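Local coordinates for thiamine-binding periplasmic protein (Escherichia coli, PDB 2QRY) that binds thiamine, thiamine phosphate and thiamine diphosphate with high affinity in the periplasm and serves the ThiBPQ ABC transporter in thiamine import, at residues Ser94-Ala106 and Ala251-Gln263. Sequence-based numbering, arbitrary orientation.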
loop_
_atom_site.group_PDB
_atom_site.type_symbol
_atom_site.label_atom_id
_atom_site.label_comp_id
_atom_site.label_asym_id
_atom_site.label_seq_id
_atom_site.Cartn_x
_atom_site.Cartn_y
_atom_site.Cartn_z
ATOM N N SER A 94 6.306 -1.354 -15.881
ATOM C CA SER A 94 6.333 -0.982 -17.293
ATOM C C SER A 94 7.465 -1.667 -18.071
ATOM O O SER A 94 7.261 -2.116 -19.196
ATOM C CB SER A 94 6.443 0.542 -17.446
ATOM O OG SER A 94 7.786 0.984 -17.337
ATOM N N LYS A 95 8.653 -1.758 -17.479
ATOM C CA LYS A 95 9.778 -2.398 -18.164
ATOM C C LYS A 95 9.449 -3.853 -18.506
ATOM O O LYS A 95 10.074 -4.462 -19.377
ATOM C CB LYS A 95 11.028 -2.337 -17.295
ATOM N N THR A 96 8.454 -4.400 -17.821
ATOM C CA THR A 96 8.042 -5.777 -18.036
ATOM C C THR A 96 7.305 -5.928 -19.370
ATOM O O THR A 96 7.421 -6.949 -20.037
ATOM C CB THR A 96 7.143 -6.265 -16.863
ATOM O OG1 THR A 96 7.437 -7.636 -16.573
ATOM C CG2 THR A 96 5.669 -6.146 -17.214
ATOM N N GLY A 97 6.552 -4.906 -19.758
ATOM C CA GLY A 97 5.823 -4.968 -21.012
ATOM C C GLY A 97 4.503 -5.713 -20.917
ATOM O O GLY A 97 3.809 -5.872 -21.917
ATOM N N LEU A 98 4.148 -6.160 -19.713
ATOM C CA LEU A 98 2.909 -6.900 -19.490
ATOM C C LEU A 98 1.649 -6.032 -19.417
ATOM O O LEU A 98 0.530 -6.544 -19.481
ATOM C CB LEU A 98 3.025 -7.735 -18.207
ATOM C CG LEU A 98 3.518 -9.189 -18.300
ATOM C CD1 LEU A 98 4.742 -9.293 -19.173
ATOM C CD2 LEU A 98 3.823 -9.703 -16.904
ATOM N N PHE A 99 1.822 -4.723 -19.293
ATOM C CA PHE A 99 0.669 -3.833 -19.200
ATOM C C PHE A 99 0.426 -2.977 -20.429
ATOM O O PHE A 99 1.358 -2.589 -21.121
ATOM C CB PHE A 99 0.807 -2.931 -17.979
ATOM C CG PHE A 99 0.952 -3.685 -16.695
ATOM C CD1 PHE A 99 2.211 -3.998 -16.199
ATOM C CD2 PHE A 99 -0.173 -4.115 -15.997
ATOM C CE1 PHE A 99 2.352 -4.730 -15.026
ATOM C CE2 PHE A 99 -0.045 -4.848 -14.826
ATOM C CZ PHE A 99 1.222 -5.155 -14.339
ATOM N N ALA A 100 -0.843 -2.685 -20.692
ATOM C CA ALA A 100 -1.218 -1.855 -21.830
ATOM C C ALA A 100 -1.676 -0.493 -21.309
ATOM O O ALA A 100 -1.830 -0.305 -20.097
ATOM C CB ALA A 100 -2.335 -2.518 -22.611
ATOM N N LYS A 101 -1.884 0.459 -22.216
ATOM C CA LYS A 101 -2.334 1.783 -21.810
ATOM C C LYS A 101 -3.757 1.689 -21.269
ATOM O O LYS A 101 -4.578 0.917 -21.767
ATOM C CB LYS A 101 -2.245 2.756 -22.991
ATOM C CG LYS A 101 -0.803 3.087 -23.357
ATOM C CD LYS A 101 -0.698 3.948 -24.603
ATOM C CE LYS A 101 0.763 4.195 -24.961
ATOM N NZ LYS A 101 0.909 5.020 -26.195
ATOM N N SER A 102 -4.037 2.469 -20.233
ATOM C CA SER A 102 -5.341 2.454 -19.583
ATOM C C SER A 102 -6.485 3.065 -20.371
ATOM O O SER A 102 -7.620 2.592 -20.295
ATOM C CB SER A 102 -5.250 3.176 -18.242
ATOM O OG SER A 102 -4.908 4.540 -18.435
ATOM N N GLY A 103 -6.197 4.125 -21.117
ATOM C CA GLY A 103 -7.256 4.783 -21.854
ATOM C C GLY A 103 -8.117 5.515 -20.841
ATOM O O GLY A 103 -9.332 5.656 -21.008
ATOM N N VAL A 104 -7.476 5.970 -19.769
ATOM C CA VAL A 104 -8.159 6.700 -18.708
ATOM C C VAL A 104 -7.673 8.140 -18.720
ATOM O O VAL A 104 -6.469 8.394 -18.742
ATOM C CB VAL A 104 -7.860 6.090 -17.313
ATOM C CG1 VAL A 104 -8.584 6.876 -16.226
ATOM C CG2 VAL A 104 -8.285 4.627 -17.283
ATOM N N ALA A 105 -8.614 9.078 -18.711
ATOM C CA ALA A 105 -8.280 10.492 -18.717
ATOM C C ALA A 105 -7.615 10.881 -17.401
ATOM O O ALA A 105 -8.137 10.592 -16.323
ATOM C CB ALA A 105 -9.535 11.323 -18.939
ATOM N N ALA A 106 -6.464 11.540 -17.504
ATOM C CA ALA A 106 -5.701 11.971 -16.337
ATOM C C ALA A 106 -6.482 12.906 -15.406
ATOM O O ALA A 106 -6.397 12.786 -14.181
ATOM C CB ALA A 106 -4.407 12.644 -16.791
ATOM N N ALA A 251 -3.663 -1.410 -13.508
ATOM C CA ALA A 251 -3.401 -1.342 -14.937
ATOM C C ALA A 251 -3.942 -2.594 -15.616
ATOM O O ALA A 251 -4.067 -3.651 -14.985
ATOM C CB ALA A 251 -1.913 -1.217 -15.189
ATOM N N ARG A 252 -4.273 -2.472 -16.898
ATOM C CA ARG A 252 -4.793 -3.604 -17.647
ATOM C C ARG A 252 -3.616 -4.309 -18.311
ATOM O O ARG A 252 -2.632 -3.672 -18.683
ATOM C CB ARG A 252 -5.809 -3.130 -18.692
ATOM C CG ARG A 252 -5.231 -2.434 -19.922
ATOM C CD ARG A 252 -6.364 -1.840 -20.765
ATOM N NE ARG A 252 -6.079 -1.797 -22.202
ATOM C CZ ARG A 252 -5.830 -2.870 -22.954
ATOM N NH1 ARG A 252 -5.822 -4.087 -22.414
ATOM N NH2 ARG A 252 -5.604 -2.732 -24.254
ATOM N N THR A 253 -3.716 -5.625 -18.452
ATOM C CA THR A 253 -2.639 -6.394 -19.056
ATOM C C THR A 253 -2.694 -6.332 -20.571
ATOM O O THR A 253 -3.763 -6.177 -21.158
ATOM C CB THR A 253 -2.701 -7.865 -18.612
ATOM O OG1 THR A 253 -3.979 -8.423 -18.957
ATOM C CG2 THR A 253 -2.499 -7.960 -17.095
ATOM N N ALA A 254 -1.533 -6.440 -21.205
ATOM C CA ALA A 254 -1.470 -6.413 -22.660
ATOM C C ALA A 254 -2.113 -7.678 -23.227
ATOM O O ALA A 254 -2.737 -7.644 -24.288
ATOM C CB ALA A 254 -0.030 -6.310 -23.113
ATOM N N ALA A 255 -1.976 -8.786 -22.506
ATOM C CA ALA A 255 -2.535 -10.066 -22.942
ATOM C C ALA A 255 -4.029 -10.243 -22.646
ATOM O O ALA A 255 -4.619 -11.276 -22.976
ATOM C CB ALA A 255 -1.743 -11.215 -22.314
ATOM N N SER A 256 -4.648 -9.245 -22.028
ATOM C CA SER A 256 -6.065 -9.348 -21.707
ATOM C C SER A 256 -6.947 -9.612 -22.922
ATOM O O SER A 256 -6.808 -8.953 -23.953
ATOM C CB SER A 256 -6.552 -8.074 -21.022
ATOM O OG SER A 256 -7.928 -8.197 -20.701
ATOM N N LYS A 257 -7.859 -10.571 -22.793
ATOM C CA LYS A 257 -8.779 -10.891 -23.877
ATOM C C LYS A 257 -10.087 -10.102 -23.739
ATOM O O LYS A 257 -11.033 -10.290 -24.514
ATOM C CB LYS A 257 -9.047 -12.401 -23.912
ATOM C CG LYS A 257 -7.882 -13.177 -24.509
ATOM C CD LYS A 257 -8.015 -14.682 -24.377
ATOM C CE LYS A 257 -6.891 -15.365 -25.160
ATOM N NZ LYS A 257 -6.866 -16.856 -25.026
ATOM N N GLN A 258 -10.119 -9.209 -22.752
ATOM C CA GLN A 258 -11.275 -8.355 -22.495
ATOM C C GLN A 258 -10.781 -6.918 -22.319
ATOM O O GLN A 258 -11.054 -6.278 -21.306
ATOM C CB GLN A 258 -12.005 -8.802 -21.227
ATOM C CG GLN A 258 -12.671 -10.176 -21.290
ATOM C CD GLN A 258 -13.969 -10.179 -22.081
ATOM O OE1 GLN A 258 -14.569 -9.130 -22.318
ATOM N NE2 GLN A 258 -14.420 -11.365 -22.478
ATOM N N PRO A 259 -10.056 -6.386 -23.316
ATOM C CA PRO A 259 -9.527 -5.017 -23.257
ATOM C C PRO A 259 -10.570 -3.970 -22.874
ATOM O O PRO A 259 -10.399 -3.238 -21.903
ATOM C CB PRO A 259 -8.997 -4.781 -24.670
ATOM C CG PRO A 259 -8.694 -6.144 -25.167
ATOM C CD PRO A 259 -9.847 -6.962 -24.654
ATOM N N GLU A 260 -11.650 -3.910 -23.644
ATOM C CA GLU A 260 -12.714 -2.941 -23.411
ATOM C C GLU A 260 -13.205 -2.922 -21.958
ATOM O O GLU A 260 -13.248 -1.863 -21.327
ATOM C CB GLU A 260 -13.884 -3.217 -24.362
ATOM C CG GLU A 260 -14.811 -2.030 -24.564
ATOM C CD GLU A 260 -15.920 -2.307 -25.564
ATOM O OE1 GLU A 260 -15.625 -2.870 -26.646
ATOM O OE2 GLU A 260 -17.084 -1.951 -25.275
ATOM N N LEU A 261 -13.580 -4.085 -21.430
ATOM C CA LEU A 261 -14.051 -4.170 -20.049
ATOM C C LEU A 261 -12.968 -3.705 -19.082
ATOM O O LEU A 261 -13.223 -2.892 -18.193
ATOM C CB LEU A 261 -14.436 -5.605 -19.692
ATOM C CG LEU A 261 -15.913 -5.935 -19.490
ATOM C CD1 LEU A 261 -16.017 -7.301 -18.826
ATOM C CD2 LEU A 261 -16.578 -4.885 -18.620
ATOM N N ALA A 262 -11.762 -4.237 -19.255
ATOM C CA ALA A 262 -10.639 -3.882 -18.395
ATOM C C ALA A 262 -10.530 -2.370 -18.280
ATOM O O ALA A 262 -10.314 -1.826 -17.193
ATOM C CB ALA A 262 -9.337 -4.450 -18.966
ATOM N N GLN A 263 -10.687 -1.696 -19.411
ATOM C CA GLN A 263 -10.588 -0.248 -19.450
ATOM C C GLN A 263 -11.802 0.447 -18.844
ATOM O O GLN A 263 -11.685 1.553 -18.312
ATOM C CB GLN A 263 -10.338 0.191 -20.891
ATOM C CG GLN A 263 -9.095 -0.489 -21.437
ATOM C CD GLN A 263 -8.748 -0.110 -22.859
ATOM O OE1 GLN A 263 -9.557 -0.267 -23.776
ATOM N NE2 GLN A 263 -7.526 0.380 -23.056
HETATM O O HOH W 1 -0.083 -9.082 -20.534
HETATM O O HOH W 2 -3.559 0.077 -18.047
#
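The guanidinium group of R252 lies flat against A100, whose CB sits over the centre of one face, 3.5 Å from CZ. The chain is extended at chi2 but bent at chi3 (-149°), which brings the guanidinium over the A100 methyl and leaves NE 3.1 Å from K101 O. At the F99 ring, R252 O approaches the edge, near the ring plane, while the methyl of A251 comes in obliquely, its CB 3.5 Å from F99 CD2.

Between these contacts the backbones form a single antiparallel bridge in which F99 and T253 are a non-hydrogen-bonded pair. Its hydrogen bonds run from A254 N to L98 O (2.7 Å) and from A100 N to R252 O (2.9 Å), both nearly straight. Two waters extend the bridge: one donates to L98 O and accepts from A255 N, the other donates to A100 O and accepts from R252 N. Further along, Q263 NE2 as modelled donates to K101 O (3.3 Å) in a long, bent bond. This assignment is doubtful, because NE2 lies 2.7 Å from the donor NE of R252 and the amide ends could be exchanged.

The bridge ties the residue just after strand 243-252 to the loop that leaves helix 90-96 at G97. It is structural packing within the solute-binding fold, the F99 side chain lying about 11 Å from thiamine-binding G63. The CB of F99 points away from 251-263, and its ring packs edge-to-face with F120 and against L70 of helix 63-73 and V82 and L85 of strand 81-86. T253 OG1 is bonded to A79 O, and backbone bonds pair A251 with V82 and T253 with D80. S102, V104 and R252 also pack on L266 of helix 259-269.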